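Local structure of intron-associated endonuclease 1 (Enterobacteria phage T4, 1MK0) at residues Ser3-Ile8 with Val16-Ala21. The protein is a homing endonuclease of the GIY-YIG family that probably cuts DNA to promote spread of its intron, present here as its catalytic domain alone. The protein carries 1 engineered substitution. Numbering follows the deposited sequence.
Sequences SGIYQI and VYVGSA. With CIT (citric acid), chain B.
The ring of Tyr6 lies flat over the backbone of Gly19 on the neighbouring strand. Gly19 CA sits 3.8 Å from the ring centroid and 25° off its normal, a CH-pi contact over the face. Tyr6 CG stands between the backbone N and the carbonyl carbon (chi1 63°), which turns the ring back across residues 16-21. With no side chain on Gly19, the ring can rest directly on the main chain. Gly19 C lies 3.2 Å above the ring plane of Tyr6, offset toward its rim. Ala21 CB adds an apolar touch at Tyr6 CE2, 3.9 Å away.

Tyr17 is on the same face of the sheet. Tyr6 OH meets the edge of its ring, 3.9 Å from Tyr17 CE2. The side chains of Ile8 and Tyr17 lie side by side and point the same way.

A citrate, probably from the crystallisation liquor, spans the two tyrosines with one carboxylate. Tyr17 OH donates to its O5 at 2.6 Å. Citrate O6 takes a bond from Ser20 N at 2.9 Å. Tyr6 OH lies 2.6 Å from citrate O6, a weak bond that is not settled. It also hydrogen-bonds His31 NE2 of helix 24-37, while Arg27 and Thr95 bind the citrate too.

On the opposite face Ile5 and Val18 meet, with Gln7 and Ser20 beside them. Ile5 CG2 touches Val18 CG1 at 3.8 Å, and Ile5 CD1 reaches Ser20 CB. Helix 68-81 packs on this side.

Six backbone hydrogen bonds join the strands through the pairs Gly4-Ala21, Tyr6-Gly19 and Ile8-Tyr17. This is the antiparallel hairpin of the GIY-YIG domain. Its GIY and YVG sequences place both motif tyrosines beside an anion, consistent with an active-site and DNA-binding surface.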
# COMPACT_ATOMS: atom_id res chain seq x y z
N SER A 3 8.36 -3.65 -10.64
CA SER A 3 7.91 -2.41 -10.02
C SER A 3 6.55 -1.91 -10.48
O SER A 3 6.00 -2.38 -11.48
CB SER A 3 8.95 -1.31 -10.28
OG SER A 3 9.11 -1.10 -11.68
N GLY A 4 6.02 -0.94 -9.75
CA GLY A 4 4.74 -0.38 -10.11
C GLY A 4 3.89 -0.00 -8.92
O GLY A 4 4.39 0.23 -7.82
N ILE A 5 2.58 0.04 -9.15
CA ILE A 5 1.61 0.39 -8.12
C ILE A 5 0.92 -0.88 -7.65
O ILE A 5 0.61 -1.76 -8.45
CB ILE A 5 0.55 1.35 -8.68
CG1 ILE A 5 1.22 2.52 -9.41
CG2 ILE A 5 -0.34 1.86 -7.56
CD1 ILE A 5 2.17 3.33 -8.55
N TYR A 6 0.69 -0.97 -6.35
CA TYR A 6 0.04 -2.14 -5.78
C TYR A 6 -1.01 -1.76 -4.76
O TYR A 6 -1.12 -0.61 -4.36
CB TYR A 6 1.10 -3.02 -5.11
CG TYR A 6 1.77 -2.34 -3.94
CD1 TYR A 6 1.16 -2.30 -2.68
CD2 TYR A 6 2.98 -1.67 -4.10
CE1 TYR A 6 1.74 -1.61 -1.62
CE2 TYR A 6 3.57 -0.98 -3.05
CZ TYR A 6 2.94 -0.95 -1.81
OH TYR A 6 3.51 -0.25 -0.78
N GLN A 7 -1.79 -2.76 -4.34
CA GLN A 7 -2.79 -2.54 -3.31
C GLN A 7 -2.64 -3.66 -2.28
O GLN A 7 -2.26 -4.78 -2.62
CB GLN A 7 -4.22 -2.57 -3.89
CG GLN A 7 -4.65 -3.92 -4.45
CD GLN A 7 -6.11 -3.96 -4.87
OE1 GLN A 7 -6.58 -4.95 -5.44
NE2 GLN A 7 -6.84 -2.89 -4.59
N ILE A 8 -2.90 -3.32 -1.02
CA ILE A 8 -2.87 -4.29 0.07
C ILE A 8 -4.30 -4.22 0.56
O ILE A 8 -4.73 -3.19 1.09
CB ILE A 8 -1.90 -3.87 1.20
CG1 ILE A 8 -0.46 -3.85 0.66
CG2 ILE A 8 -2.01 -4.84 2.37
CD1 ILE A 8 0.58 -3.44 1.68
N VAL A 16 -8.47 -0.92 1.30
CA VAL A 16 -7.14 -1.10 0.74
C VAL A 16 -6.13 0.01 1.04
O VAL A 16 -6.48 1.12 1.43
CB VAL A 16 -7.18 -1.23 -0.81
CG1 VAL A 16 -8.18 -2.29 -1.22
CG2 VAL A 16 -7.52 0.11 -1.44
N TYR A 17 -4.87 -0.35 0.85
CA TYR A 17 -3.74 0.55 1.02
C TYR A 17 -3.09 0.54 -0.36
O TYR A 17 -2.77 -0.53 -0.88
CB TYR A 17 -2.75 -0.00 2.04
CG TYR A 17 -1.49 0.82 2.20
CD1 TYR A 17 -1.44 1.88 3.09
CD2 TYR A 17 -0.34 0.52 1.46
CE1 TYR A 17 -0.28 2.64 3.25
CE2 TYR A 17 0.83 1.28 1.61
CZ TYR A 17 0.85 2.33 2.51
OH TYR A 17 2.00 3.07 2.69
N VAL A 18 -2.91 1.71 -0.96
CA VAL A 18 -2.28 1.81 -2.27
C VAL A 18 -0.85 2.29 -2.11
O VAL A 18 -0.59 3.24 -1.38
CB VAL A 18 -3.04 2.79 -3.19
CG1 VAL A 18 -2.26 3.01 -4.48
CG2 VAL A 18 -4.44 2.25 -3.50
N GLY A 19 0.09 1.64 -2.79
CA GLY A 19 1.47 2.05 -2.68
C GLY A 19 2.25 1.82 -3.96
O GLY A 19 1.69 1.36 -4.95
N SER A 20 3.53 2.15 -3.95
CA SER A 20 4.39 1.96 -5.11
C SER A 20 5.65 1.23 -4.67
O SER A 20 6.08 1.37 -3.53
CB SER A 20 4.75 3.31 -5.74
OG SER A 20 5.44 4.14 -4.81
N ALA A 21 6.24 0.45 -5.57
CA ALA A 21 7.44 -0.29 -5.19
C ALA A 21 8.44 -0.49 -6.31
O ALA A 21 8.07 -0.58 -7.49
CB ALA A 21 7.04 -1.64 -4.62
C1 CIT B . 6.49 4.21 1.40
O1 CIT B . 7.00 3.37 0.55
O2 CIT B . 7.09 4.42 2.51
C2 CIT B . 5.15 4.88 0.98
C3 CIT B . 4.27 4.26 -0.14
O7 CIT B . 4.93 4.46 -1.45
C4 CIT B . 2.89 4.85 -0.19
C5 CIT B . 2.79 6.32 -0.29
O3 CIT B . 2.92 6.99 -1.29
O4 CIT B . 2.57 6.96 0.75
C6 CIT B . 4.16 2.71 -0.11
O5 CIT B . 3.80 2.25 1.03
O6 CIT B . 4.45 2.17 -1.20